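PDB 6I9A: Lys-gingipain catalytic subunit from Porphyromonas gingivalis, which cleaves proteins after lysine as a secreted cysteine endopeptidase and may act as a virulence factor in periodontal disease. Local coordinates for residues A[110-115]-A[352-357]; A[115-120]-A[328-333]; A[161-166]-A[297-302]; A[165-170]-A[283-288]. All blocks are in the same frame, centred on the assembly; numbering follows the deposited sequence. Where two conformers were deposited one is given.

Contact 1: A[110-115]-A[352-357]; sequences GDYFPE and YYWEAY. With CA (calcium ion), chain G.
Trp354, on the short helix 350-356, pushes its indole into a hollow of the calcium-binding loop 110-115, whose walls are Tyr112, Phe113 and Pro114. Tyr112, Phe113 and Trp354 form an aromatic cluster. On the pyrrole side of the indole, the Tyr112 ring lies slid along it, planes 26° apart with little overlap, so that CD1 of Tyr112 meets CD1 of Trp354 at 3.5 Å. The Phe113 ring meets the indole obliquely, its CD1 3.6 Å from CZ2 of Trp354. The proline ring fills the remaining corner, with Pro114 CD 3.5 Å from Trp354 CE3. Tyr112 has its CG between the backbone N and the carbonyl carbon (chi1 53°), which directs the phenol toward the helix. Beyond the hollow, NE1 of Trp354 has its polar partner in Thr337. The same loop carries the metal site: an Asx turn, in which Phe113 N donates to Asp111 OD1, curls the chain, and Asp109 completes the protein ligands. Both Glu115 carboxylate oxygens bind the calcium, as does Asp111 OD1, and Phe113, whose ring packs on the indole, turns its backbone O to the ion at 2.3 Å.

Contact 2: A[115-120]-A[328-333]; sequences EMYTFR and IMWAGN. With CA (calcium ion), chain G.
Tyr117, at the start of strand 117-121, and Trp330, on helix 325-342, are the closest backbone positions of the two segments, their CA atoms 8.3 Å apart, a gap that is bridged by the two large side chains. The rings meet as an offset edge-to-face pair, with planes at 76° and centroids 5.4 Å apart. The edge belongs to Tyr117: its CE1 comes down over the indole face near the rim, 3.5 Å from CE3 of Trp330 and 3.6 Å from CD2 of Trp330, while the phenol oxygen reaches on past the CB and CG of the tryptophan. Trp330 sends its CG anti to the backbone N (chi1 -174°), and this carries the indole out from the helix toward the strand, presenting a face to the tyrosine. Both polar ends are engaged beyond the pair. Tyr117 OH is hydrogen-bonded to Asp8 and Trp330 NE1 to the carbonyl oxygen of His6, so the N-terminal segment of the chain holds the polar end of each ring; at the indole the bond to His6 O also limits rotation. Just ahead of the strand, Glu115 grips the calcium ion with both carboxylate oxygens, and Thr118 OG1 donates to Met116 O at 3.3 Å, from above the carbonyl plane. The pair joins edge strand 117-121 of the four-stranded parallel sheet to helix 325-342, which also packs on strand 357-361 of the six-stranded sheet. It thus lies where the two alpha/beta halves of the C25 catalytic domain meet, next to the second calcium site.

Contact 3: A[161-166]-A[297-302]; sequences YSWNSQ and AVFGVQ
Trp163 drives the edge of its six-membered ring onto the face of Phe299, in an edge-to-face pair with planes at 85° and centroids 5.1 Å apart. Its CZ3 stands over the centre of the phenyl ring, and CH2 of Trp163 is 3.9 Å from CE2 of Phe299. The phenylalanine belongs to a type II beta turn from Val298 to Val301, and the turn is fastened to the start of helix 163-178 by its backbone: Gly300 N donates to Gln166 O at 2.8 Å, in the carbonyl plane and on a lone pair, with an N-H...O angle of 158°. In the conformer described, the Gln166 side chain folds back at chi2 (-71°) and lays its amide alongside the glycine, bringing OE1 of Gln166 3.2 Å from CA of Gly300. Gly300 has positive phi, as suits the third position of such a turn. A water accepts from NE2 of Gln166 and donates to Gly300 O. Trp163 also stacks on Trp285 and touches the inhibitor, so the turn backs one wall of the pocket. At this surface, then, the turn is held by one short, fairly straight backbone bond and an aromatic edge, with a water bridge in this conformer of Gln166; the weakly positive hydrogens of the edge probably favour the electron-rich phenyl face.

Contact 4: A[165-170]-A[283-288]; sequences SQVGQP and SYWGED. With H8E (benzyl-N-[(2S)-1-[[(3S)-7-amino-1-(benzylamino)-1,2-dioxoheptan-3-yl]amino]-5-(2-methyl-2-phenylhydrazinyl)-1,5-dioxopentan-2-yl]carbamate), chain I.
Val167 packs its CG1 against the edge of the Trp285 indole, near the ring plane and 3.8 Å from CE3 of Trp285, while the backbone of Gly168 approaches the same end of the ring. The CG1 branch lies anti to the backbone N (chi1 162°), which turns it to the tryptophan and leaves CG2 to Phe299. One face of the indole carries the inhibitor: the aliphatic arm of its lysine-like group runs across it, CAY of H8E 3.5 Å from NE1 of Trp285 and CAW beyond it over the benzene part. At the end of the arm the amino nitrogen NAB is hydrogen-bonded to Asp288 OD2 at 2.9 Å. Two backbone bonds hold the inhibitor's main chain: its NBG donates to Ser283 O at 2.9 Å, and Trp285 N donates to the carbamate oxygen OAD at 3.0 Å. Tyr284, in the N-cap position of helix 285-293, lays a ring face near CA of H8E. The next shell positions the acid. Ser283 OG donates to Asp288 OD2 at 2.8 Å, tilted above the carboxylate plane, and the hydroxyls of Tyr353 and Tyr357 bond to Asp288 OD1. Trp163 stacks on Trp285, and the inhibitor is also hydrogen-bonded to the main chain of the nucleophile Cys249. The pocket therefore joins an aromatic platform suited to a long methylene chain with a carboxylate at its end, which is probably what recognises the ammonium group of a P1 lysine.

The contacts form two pairs. Contacts 1 and 2 share Glu115 and its calcium ion, their centres about 9 Å apart, and their tryptophans touch, with CZ3 of Trp354 3.6 Å from CE3 of Trp330. Contacts 3 and 4, about 6 Å apart between centres, both use helix 163-178; contact 4 lines the inhibitor pocket and contact 3 borders it through Trp163. In contact 4 the Trp285 side chain is about 4 Å from that of His216 and about 7 Å from that of Cys249. Contact 1 reaches contact 4 through helix 350-356: Tyr353 CZ packs 3.2 Å from Glu287 CB, although the centres of contacts 1 and 4 are about 21 Å apart. Contacts 2 and 3 do not touch.

Contact 1: A[110-115]-A[352-357]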
# COMPACT_ATOMS: atom_id res chain seq x y z
N GLY A 110 0.97 -5.59 -23.41
CA GLY A 110 -0.38 -5.53 -23.95
C GLY A 110 -1.57 -5.87 -23.08
O GLY A 110 -2.71 -5.62 -23.48
N ASP A 111 -1.32 -6.54 -21.95
CA ASP A 111 -2.46 -7.01 -21.18
C ASP A 111 -2.89 -5.96 -20.14
O ASP A 111 -2.42 -4.81 -20.15
CB ASP A 111 -2.12 -8.37 -20.58
CG ASP A 111 -1.10 -8.36 -19.50
OD1 ASP A 111 -0.76 -7.22 -18.99
OD2 ASP A 111 -0.63 -9.44 -19.10
N TYR A 112 -3.82 -6.35 -19.25
CA TYR A 112 -4.30 -5.37 -18.27
C TYR A 112 -3.68 -5.54 -16.88
O TYR A 112 -4.10 -4.88 -15.91
CB TYR A 112 -5.83 -5.33 -18.18
CG TYR A 112 -6.50 -6.67 -17.95
CD1 TYR A 112 -6.26 -7.40 -16.79
CD2 TYR A 112 -7.34 -7.22 -18.91
CE1 TYR A 112 -6.86 -8.65 -16.57
CE2 TYR A 112 -7.96 -8.45 -18.70
CZ TYR A 112 -7.71 -9.16 -17.53
OH TYR A 112 -8.30 -10.39 -17.29
N PHE A 113 -2.67 -6.42 -16.77
CA PHE A 113 -1.97 -6.59 -15.52
C PHE A 113 -0.82 -5.59 -15.40
O PHE A 113 0.02 -5.52 -16.31
CB PHE A 113 -1.39 -7.98 -15.37
CG PHE A 113 -2.42 -9.07 -15.24
CD1 PHE A 113 -2.96 -9.38 -14.00
CD2 PHE A 113 -2.88 -9.75 -16.36
CE1 PHE A 113 -3.91 -10.41 -13.87
CE2 PHE A 113 -3.83 -10.77 -16.23
CZ PHE A 113 -4.34 -11.09 -14.98
N PRO A 114 -0.74 -4.84 -14.32
CA PRO A 114 0.38 -3.91 -14.15
C PRO A 114 1.74 -4.58 -14.14
O PRO A 114 1.88 -5.72 -13.65
CB PRO A 114 0.14 -3.29 -12.76
CG PRO A 114 -1.35 -3.45 -12.55
CD PRO A 114 -1.68 -4.79 -13.17
N GLU A 115 2.75 -3.84 -14.60
CA GLU A 115 4.18 -4.23 -14.48
C GLU A 115 4.80 -3.74 -13.19
O GLU A 115 5.87 -4.24 -12.85
CB GLU A 115 4.96 -3.66 -15.68
CG GLU A 115 5.04 -4.66 -16.85
CD GLU A 115 3.68 -5.16 -17.30
OE1 GLU A 115 3.33 -6.30 -16.94
OE2 GLU A 115 2.95 -4.41 -17.99
N TYR A 352 -12.16 -4.62 -15.73
CA TYR A 352 -12.76 -3.53 -14.99
C TYR A 352 -12.10 -3.37 -13.61
O TYR A 352 -11.79 -2.26 -13.20
CB TYR A 352 -14.27 -3.81 -14.86
CG TYR A 352 -15.06 -2.73 -14.16
CD1 TYR A 352 -15.05 -2.61 -12.78
CD2 TYR A 352 -15.92 -1.90 -14.88
CE1 TYR A 352 -15.84 -1.68 -12.13
CE2 TYR A 352 -16.72 -0.96 -14.23
CZ TYR A 352 -16.68 -0.85 -12.86
OH TYR A 352 -17.53 0.04 -12.25
N TYR A 353 -11.94 -4.50 -12.88
CA TYR A 353 -11.35 -4.42 -11.52
C TYR A 353 -9.92 -3.89 -11.54
O TYR A 353 -9.58 -3.04 -10.69
CB TYR A 353 -11.43 -5.76 -10.77
CG TYR A 353 -12.63 -5.72 -9.83
CD1 TYR A 353 -12.46 -5.78 -8.45
CD2 TYR A 353 -13.92 -5.52 -10.32
CE1 TYR A 353 -13.54 -5.62 -7.58
CE2 TYR A 353 -14.99 -5.29 -9.46
CZ TYR A 353 -14.79 -5.34 -8.09
OH TYR A 353 -15.85 -5.13 -7.26
N TRP A 354 -9.09 -4.31 -12.51
CA TRP A 354 -7.73 -3.77 -12.58
C TRP A 354 -7.76 -2.29 -12.88
O TRP A 354 -6.89 -1.57 -12.37
CB TRP A 354 -6.91 -4.58 -13.59
CG TRP A 354 -6.57 -5.95 -13.10
CD1 TRP A 354 -7.22 -7.13 -13.40
CD2 TRP A 354 -5.55 -6.28 -12.14
NE1 TRP A 354 -6.64 -8.17 -12.70
CE2 TRP A 354 -5.61 -7.68 -11.91
CE3 TRP A 354 -4.61 -5.52 -11.43
CZ2 TRP A 354 -4.73 -8.34 -11.04
CZ3 TRP A 354 -3.73 -6.17 -10.59
CH2 TRP A 354 -3.81 -7.56 -10.37
N GLU A 355 -8.72 -1.79 -13.68
CA GLU A 355 -8.87 -0.36 -13.91
C GLU A 355 -9.48 0.38 -12.70
O GLU A 355 -9.30 1.60 -12.57
CB GLU A 355 -9.80 -0.10 -15.10
CG GLU A 355 -9.21 -0.41 -16.47
CD GLU A 355 -10.15 -0.07 -17.61
OE1 GLU A 355 -11.38 0.08 -17.38
OE2 GLU A 355 -9.65 0.09 -18.74
N ALA A 356 -10.28 -0.31 -11.89
CA ALA A 356 -11.09 0.33 -10.86
C ALA A 356 -10.33 0.67 -9.57
O ALA A 356 -10.43 1.78 -9.06
CB ALA A 356 -12.27 -0.59 -10.50
N TYR A 357 -9.65 -0.35 -9.00
CA TYR A 357 -9.05 -0.18 -7.67
C TYR A 357 -7.76 0.59 -7.73
O TYR A 357 -6.93 0.41 -8.66
CB TYR A 357 -8.91 -1.53 -6.99
CG TYR A 357 -10.14 -1.90 -6.17
CD1 TYR A 357 -11.24 -2.55 -6.75
CD2 TYR A 357 -10.25 -1.51 -4.84
CE1 TYR A 357 -12.38 -2.83 -6.00
CE2 TYR A 357 -11.38 -1.82 -4.09
CZ TYR A 357 -12.44 -2.49 -4.67
OH TYR A 357 -13.52 -2.79 -3.87
CA CA G . 1.20 -6.19 -18.17
O HOH W 1 1.35 -8.49 -17.53
O HOH W 2 0.15 -4.37 -19.38

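Contact 2: A[115-120]-A[328-333]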
# COMPACT_ATOMS: atom_id res chain seq x y z
N GLU A 115 2.75 -3.84 -14.60
CA GLU A 115 4.18 -4.23 -14.48
C GLU A 115 4.80 -3.74 -13.19
O GLU A 115 5.87 -4.24 -12.85
CB GLU A 115 4.96 -3.66 -15.68
CG GLU A 115 5.04 -4.66 -16.85
CD GLU A 115 3.68 -5.16 -17.30
OE1 GLU A 115 3.33 -6.30 -16.94
OE2 GLU A 115 2.95 -4.41 -17.99
N MET A 116 4.18 -2.74 -12.53
CA MET A 116 4.70 -2.10 -11.35
C MET A 116 3.58 -1.91 -10.34
O MET A 116 2.45 -1.62 -10.77
CB MET A 116 5.28 -0.72 -11.69
CG MET A 116 6.54 -0.79 -12.57
SD MET A 116 6.95 0.80 -13.35
CE MET A 116 5.70 0.83 -14.67
N TYR A 117 3.89 -1.93 -9.06
CA TYR A 117 2.93 -1.54 -8.02
C TYR A 117 2.81 -0.04 -8.00
O TYR A 117 3.80 0.65 -7.71
CB TYR A 117 3.43 -2.01 -6.66
CG TYR A 117 3.19 -3.46 -6.30
CD1 TYR A 117 2.12 -4.18 -6.84
CD2 TYR A 117 3.96 -4.07 -5.31
CE1 TYR A 117 1.85 -5.48 -6.41
CE2 TYR A 117 3.70 -5.38 -4.88
CZ TYR A 117 2.62 -6.06 -5.43
OH TYR A 117 2.34 -7.35 -5.03
N THR A 118 1.65 0.48 -8.35
CA THR A 118 1.43 1.90 -8.53
C THR A 118 0.56 2.46 -7.46
O THR A 118 -0.48 1.89 -7.10
CB THR A 118 0.78 2.10 -9.92
OG1 THR A 118 1.71 1.57 -10.90
CG2 THR A 118 0.52 3.54 -10.26
N PHE A 119 0.93 3.64 -6.97
CA PHE A 119 0.12 4.36 -5.98
C PHE A 119 0.24 5.82 -6.28
O PHE A 119 1.19 6.27 -6.92
CB PHE A 119 0.53 4.01 -4.54
CG PHE A 119 1.99 4.30 -4.23
CD1 PHE A 119 2.38 5.54 -3.75
CD2 PHE A 119 2.96 3.29 -4.34
CE1 PHE A 119 3.69 5.78 -3.39
CE2 PHE A 119 4.28 3.56 -4.02
CZ PHE A 119 4.63 4.79 -3.53
N ARG A 120 -0.72 6.59 -5.77
CA ARG A 120 -0.79 8.02 -6.01
C ARG A 120 -0.86 8.78 -4.70
O ARG A 120 -1.82 8.63 -3.93
CB ARG A 120 -1.97 8.38 -6.93
CG ARG A 120 -2.17 9.88 -7.13
CD ARG A 120 -3.40 10.18 -7.96
NE ARG A 120 -3.25 9.80 -9.37
CZ ARG A 120 -3.13 10.69 -10.36
NH1 ARG A 120 -2.92 11.99 -10.09
NH2 ARG A 120 -3.18 10.28 -11.61
N ILE A 328 -1.88 -5.92 -1.13
CA ILE A 328 -3.24 -6.30 -0.62
C ILE A 328 -4.23 -6.09 -1.76
O ILE A 328 -5.08 -6.95 -2.04
CB ILE A 328 -3.61 -5.48 0.63
CG1 ILE A 328 -2.62 -5.76 1.77
CG2 ILE A 328 -5.04 -5.74 1.04
CD1 ILE A 328 -2.80 -4.86 2.97
N MET A 329 -4.13 -4.92 -2.44
CA MET A 329 -5.02 -4.62 -3.58
C MET A 329 -4.80 -5.61 -4.73
O MET A 329 -5.74 -6.08 -5.33
CB MET A 329 -4.77 -3.17 -4.02
CG MET A 329 -5.67 -2.74 -5.17
SD MET A 329 -5.44 -1.02 -5.61
CE MET A 329 -3.98 -1.09 -6.66
N TRP A 330 -3.52 -5.92 -4.99
CA TRP A 330 -3.14 -6.86 -6.05
C TRP A 330 -3.81 -8.20 -5.79
O TRP A 330 -4.40 -8.80 -6.69
CB TRP A 330 -1.61 -7.00 -6.02
CG TRP A 330 -1.09 -7.81 -7.16
CD1 TRP A 330 -0.92 -9.16 -7.19
CD2 TRP A 330 -0.60 -7.31 -8.39
NE1 TRP A 330 -0.36 -9.53 -8.42
CE2 TRP A 330 -0.15 -8.41 -9.16
CE3 TRP A 330 -0.51 -6.03 -8.92
CZ2 TRP A 330 0.39 -8.24 -10.45
CZ3 TRP A 330 0.02 -5.86 -10.18
CH2 TRP A 330 0.45 -6.96 -10.92
N ALA A 331 -3.70 -8.73 -4.57
CA ALA A 331 -4.28 -10.03 -4.21
C ALA A 331 -5.80 -10.01 -4.41
O ALA A 331 -6.38 -10.99 -4.89
CB ALA A 331 -3.92 -10.37 -2.76
N GLY A 332 -6.46 -8.92 -4.01
CA GLY A 332 -7.92 -8.84 -4.22
C GLY A 332 -8.26 -8.92 -5.68
O GLY A 332 -9.15 -9.67 -6.10
N ASN A 333 -7.52 -8.17 -6.50
CA ASN A 333 -7.78 -8.21 -7.94
C ASN A 333 -7.46 -9.57 -8.54
O ASN A 333 -8.19 -10.01 -9.44
CB ASN A 333 -7.00 -7.12 -8.64
CG ASN A 333 -7.45 -5.71 -8.35
OD1 ASN A 333 -8.51 -5.47 -7.76
ND2 ASN A 333 -6.60 -4.74 -8.76
CA CA G . 1.20 -6.19 -18.17
O HOH W 1 1.35 -8.49 -17.53
O HOH W 2 0.15 -4.37 -19.38

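Contact 3: A[161-166]-A[297-302]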
# COMPACT_ATOMS: atom_id res chain seq x y z
N TYR A 161 -30.21 -4.10 2.09
CA TYR A 161 -31.29 -4.99 2.56
C TYR A 161 -31.02 -6.45 2.22
O TYR A 161 -31.30 -7.34 3.03
CB TYR A 161 -32.64 -4.54 1.99
CG TYR A 161 -33.00 -3.13 2.42
CD1 TYR A 161 -33.28 -2.83 3.75
CD2 TYR A 161 -32.97 -2.08 1.51
CE1 TYR A 161 -33.57 -1.51 4.14
CE2 TYR A 161 -33.26 -0.77 1.89
CZ TYR A 161 -33.54 -0.48 3.21
OH TYR A 161 -33.80 0.85 3.54
N SER A 162 -30.53 -6.71 0.98
CA SER A 162 -30.30 -8.09 0.58
C SER A 162 -28.84 -8.54 0.72
O SER A 162 -28.60 -9.69 1.08
CB SER A 162 -30.78 -8.37 -0.85
OG SER A 162 -30.04 -7.65 -1.84
N TRP A 163 -27.89 -7.65 0.41
CA TRP A 163 -26.49 -8.08 0.34
C TRP A 163 -25.77 -8.06 1.67
O TRP A 163 -24.73 -8.72 1.79
CB TRP A 163 -25.72 -7.20 -0.65
CG TRP A 163 -26.07 -7.42 -2.10
CD1 TRP A 163 -26.85 -6.62 -2.89
CD2 TRP A 163 -25.60 -8.48 -2.93
NE1 TRP A 163 -26.93 -7.15 -4.15
CE2 TRP A 163 -26.17 -8.29 -4.21
CE3 TRP A 163 -24.79 -9.61 -2.70
CZ2 TRP A 163 -25.93 -9.17 -5.28
CZ3 TRP A 163 -24.51 -10.45 -3.78
CH2 TRP A 163 -25.13 -10.26 -5.03
N ASN A 164 -26.26 -7.33 2.69
CA ASN A 164 -25.53 -7.36 3.96
C ASN A 164 -25.45 -8.79 4.49
O ASN A 164 -24.38 -9.23 4.92
CB ASN A 164 -26.24 -6.41 4.95
CG ASN A 164 -25.79 -6.65 6.37
OD1 ASN A 164 -26.27 -7.56 7.05
ND2 ASN A 164 -24.75 -5.92 6.80
N SER A 165 -26.57 -9.55 4.44
CA SER A 165 -26.48 -10.90 4.99
C SER A 165 -25.82 -11.88 4.03
O SER A 165 -25.19 -12.86 4.46
CB SER A 165 -27.90 -11.42 5.34
OG SER A 165 -28.74 -11.50 4.19
N GLN A 166 -25.99 -11.66 2.72
CA GLN A 166 -25.49 -12.62 1.73
C GLN A 166 -24.01 -12.52 1.49
O GLN A 166 -23.39 -13.54 1.17
CB GLN A 166 -26.24 -12.45 0.41
CG GLN A 166 -27.73 -12.85 0.57
CD GLN A 166 -27.81 -14.35 0.73
OE1 GLN A 166 -27.38 -15.08 -0.15
NE2 GLN A 166 -28.26 -14.81 1.85
N ALA A 297 -16.10 -18.39 -3.27
CA ALA A 297 -17.02 -17.93 -2.23
C ALA A 297 -18.43 -17.98 -2.82
O ALA A 297 -18.64 -17.71 -3.99
CB ALA A 297 -16.64 -16.49 -1.86
N VAL A 298 -19.39 -18.37 -1.99
CA VAL A 298 -20.79 -18.52 -2.40
C VAL A 298 -21.66 -17.56 -1.60
O VAL A 298 -21.49 -17.40 -0.38
CB VAL A 298 -21.20 -20.00 -2.18
CG1 VAL A 298 -22.70 -20.20 -2.37
CG2 VAL A 298 -20.41 -20.91 -3.12
N PHE A 299 -22.57 -16.88 -2.28
CA PHE A 299 -23.47 -15.94 -1.61
C PHE A 299 -24.33 -16.65 -0.57
O PHE A 299 -24.91 -17.72 -0.85
CB PHE A 299 -24.38 -15.21 -2.59
CG PHE A 299 -23.68 -14.52 -3.74
CD1 PHE A 299 -22.41 -13.98 -3.60
CD2 PHE A 299 -24.30 -14.42 -4.98
CE1 PHE A 299 -21.77 -13.36 -4.66
CE2 PHE A 299 -23.66 -13.76 -6.04
CZ PHE A 299 -22.41 -13.24 -5.88
N GLY A 300 -24.38 -16.09 0.63
CA GLY A 300 -25.25 -16.63 1.65
C GLY A 300 -24.75 -17.86 2.35
O GLY A 300 -25.52 -18.44 3.13
N VAL A 301 -23.51 -18.28 2.12
CA VAL A 301 -22.94 -19.48 2.68
C VAL A 301 -21.58 -19.08 3.20
O VAL A 301 -20.79 -18.46 2.47
CB VAL A 301 -22.89 -20.59 1.61
CG1 VAL A 301 -22.32 -21.90 2.19
CG2 VAL A 301 -24.29 -20.85 0.99
N GLN A 302 -21.31 -19.38 4.45
CA GLN A 302 -20.08 -18.91 5.01
C GLN A 302 -18.84 -19.54 4.32
O GLN A 302 -18.76 -20.77 4.26
CB GLN A 302 -20.04 -19.16 6.54
CG GLN A 302 -18.80 -18.53 7.21
CD GLN A 302 -18.76 -17.03 7.08
OE1 GLN A 302 -19.82 -16.39 7.01
NE2 GLN A 302 -17.57 -16.43 7.00
O HOH W 3 -28.24 -17.66 3.04

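Contact 4: A[165-170]-A[283-288]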
# COMPACT_ATOMS: atom_id res chain seq x y z
N SER A 165 -26.57 -9.55 4.44
CA SER A 165 -26.48 -10.90 4.99
C SER A 165 -25.82 -11.88 4.03
O SER A 165 -25.19 -12.86 4.46
CB SER A 165 -27.90 -11.42 5.34
OG SER A 165 -28.74 -11.50 4.19
N GLN A 166 -25.99 -11.66 2.72
CA GLN A 166 -25.49 -12.62 1.73
C GLN A 166 -24.01 -12.52 1.49
O GLN A 166 -23.39 -13.54 1.17
CB GLN A 166 -26.24 -12.45 0.41
CG GLN A 166 -27.73 -12.85 0.57
CD GLN A 166 -27.81 -14.35 0.73
OE1 GLN A 166 -27.38 -15.08 -0.15
NE2 GLN A 166 -28.26 -14.81 1.85
N VAL A 167 -23.45 -11.30 1.59
CA VAL A 167 -22.03 -11.12 1.28
C VAL A 167 -21.30 -10.30 2.35
O VAL A 167 -20.19 -10.64 2.70
CB VAL A 167 -21.89 -10.43 -0.09
CG1 VAL A 167 -20.50 -9.82 -0.30
CG2 VAL A 167 -22.18 -11.44 -1.21
N GLY A 168 -21.89 -9.19 2.82
CA GLY A 168 -21.14 -8.33 3.75
C GLY A 168 -20.73 -9.06 5.01
O GLY A 168 -19.55 -9.07 5.43
N GLN A 169 -21.72 -9.71 5.66
CA GLN A 169 -21.40 -10.41 6.90
C GLN A 169 -20.44 -11.61 6.68
O GLN A 169 -19.44 -11.73 7.38
CB GLN A 169 -22.65 -10.84 7.63
CG GLN A 169 -23.48 -9.67 8.17
CD GLN A 169 -24.53 -10.15 9.11
OE1 GLN A 169 -24.26 -11.01 9.98
NE2 GLN A 169 -25.72 -9.62 8.96
N PRO A 170 -20.67 -12.45 5.66
CA PRO A 170 -19.70 -13.54 5.42
C PRO A 170 -18.28 -13.01 5.18
O PRO A 170 -17.32 -13.63 5.61
CB PRO A 170 -20.28 -14.29 4.19
CG PRO A 170 -21.78 -14.02 4.29
CD PRO A 170 -21.91 -12.63 4.85
N SER A 283 -18.05 -0.29 -7.54
CA SER A 283 -17.58 -1.65 -7.30
C SER A 283 -18.80 -2.57 -7.27
O SER A 283 -19.93 -2.07 -7.29
CB SER A 283 -16.70 -1.79 -6.05
OG SER A 283 -17.49 -1.73 -4.88
N TYR A 284 -18.57 -3.89 -7.26
CA TYR A 284 -19.69 -4.82 -7.37
C TYR A 284 -19.66 -5.82 -6.26
O TYR A 284 -18.60 -6.24 -5.79
CB TYR A 284 -19.65 -5.55 -8.74
CG TYR A 284 -20.08 -4.63 -9.85
CD1 TYR A 284 -19.21 -3.67 -10.38
CD2 TYR A 284 -21.39 -4.66 -10.32
CE1 TYR A 284 -19.65 -2.75 -11.31
CE2 TYR A 284 -21.84 -3.75 -11.27
CZ TYR A 284 -20.97 -2.82 -11.78
OH TYR A 284 -21.47 -1.99 -12.75
N TRP A 285 -20.87 -6.23 -5.83
CA TRP A 285 -20.94 -7.15 -4.69
C TRP A 285 -20.21 -8.45 -4.93
O TRP A 285 -19.55 -8.96 -4.01
CB TRP A 285 -22.41 -7.41 -4.35
CG TRP A 285 -23.07 -6.29 -3.59
CD1 TRP A 285 -23.88 -5.32 -4.10
CD2 TRP A 285 -22.89 -5.97 -2.19
NE1 TRP A 285 -24.27 -4.44 -3.11
CE2 TRP A 285 -23.67 -4.81 -1.93
CE3 TRP A 285 -22.18 -6.56 -1.14
CZ2 TRP A 285 -23.77 -4.24 -0.67
CZ3 TRP A 285 -22.28 -6.00 0.13
CH2 TRP A 285 -23.06 -4.84 0.34
N GLY A 286 -20.37 -9.07 -6.11
CA GLY A 286 -19.72 -10.37 -6.33
C GLY A 286 -18.21 -10.30 -6.36
O GLY A 286 -17.52 -10.93 -5.57
N GLU A 287 -17.67 -9.44 -7.26
CA GLU A 287 -16.21 -9.32 -7.34
C GLU A 287 -15.63 -8.82 -6.02
O GLU A 287 -14.56 -9.30 -5.66
CB GLU A 287 -15.76 -8.41 -8.47
CG GLU A 287 -15.60 -9.09 -9.83
CD GLU A 287 -16.86 -9.31 -10.64
OE1 GLU A 287 -17.98 -9.18 -10.09
OE2 GLU A 287 -16.71 -9.61 -11.86
N ASP A 288 -16.30 -7.90 -5.29
CA ASP A 288 -15.71 -7.47 -4.02
C ASP A 288 -15.68 -8.61 -3.01
O ASP A 288 -14.81 -8.67 -2.14
CB ASP A 288 -16.47 -6.29 -3.41
CG ASP A 288 -16.07 -4.91 -3.87
OD1 ASP A 288 -15.15 -4.79 -4.74
OD2 ASP A 288 -16.62 -3.95 -3.32
CAQ H8E I . -24.26 6.04 -3.13
CAK H8E I . -24.69 6.80 -2.02
CAH H8E I . -25.57 6.25 -1.09
CAL H8E I . -26.05 4.95 -1.24
CAR H8E I . -25.63 4.23 -2.35
CBO H8E I . -24.72 4.72 -3.28
CBA H8E I . -24.39 3.92 -4.40
NBE H8E I . -23.27 3.01 -4.14
CBL H8E I . -23.17 1.78 -4.72
OAE H8E I . -24.08 1.32 -5.42
CBN H8E I . -21.87 1.01 -4.46
OAG H8E I . -21.24 1.43 -3.44
CBS H8E I . -22.09 -0.53 -4.55
CBB H8E I . -21.00 -1.33 -3.83
CAY H8E I . -21.28 -2.84 -3.81
CAX H8E I . -20.10 -3.70 -3.34
CAW H8E I . -19.87 -3.58 -1.84
NAB H8E I . -18.74 -4.48 -1.45
NBG H8E I . -22.24 -1.01 -5.92
C H8E I . -23.30 -1.65 -6.42
O H8E I . -24.34 -1.89 -5.83
CA H8E I . -23.18 -1.91 -7.92
N H8E I . -24.02 -3.01 -8.37
CBK H8E I . -23.78 -4.30 -8.02
OAD H8E I . -22.89 -4.55 -7.19
OBI H8E I . -24.52 -5.17 -8.58
CBD H8E I . -24.39 -6.59 -8.19
CBP H8E I . -25.48 -7.39 -8.76
CAS H8E I . -25.31 -8.15 -9.92
CAM H8E I . -26.35 -8.96 -10.47
CAI H8E I . -27.59 -8.89 -9.82
CAN H8E I . -27.77 -8.08 -8.71
CAT H8E I . -26.74 -7.34 -8.16
CB H8E I . -23.57 -0.63 -8.69
CG H8E I . -25.03 -0.17 -8.40
CD H8E I . -25.25 1.24 -8.86
OE1 H8E I . -25.52 1.48 -10.03
NE2 H8E I . -25.05 2.14 -7.88
NBT H8E I . -25.04 3.52 -8.12
CAA H8E I . -23.73 4.14 -7.80
CBQ H8E I . -26.28 4.18 -7.85
CAU H8E I . -26.34 5.54 -7.50
CAO H8E I . -27.57 6.16 -7.30
CAJ H8E I . -28.75 5.44 -7.44
CAP H8E I . -28.70 4.08 -7.75
CAV H8E I . -27.48 3.46 -7.97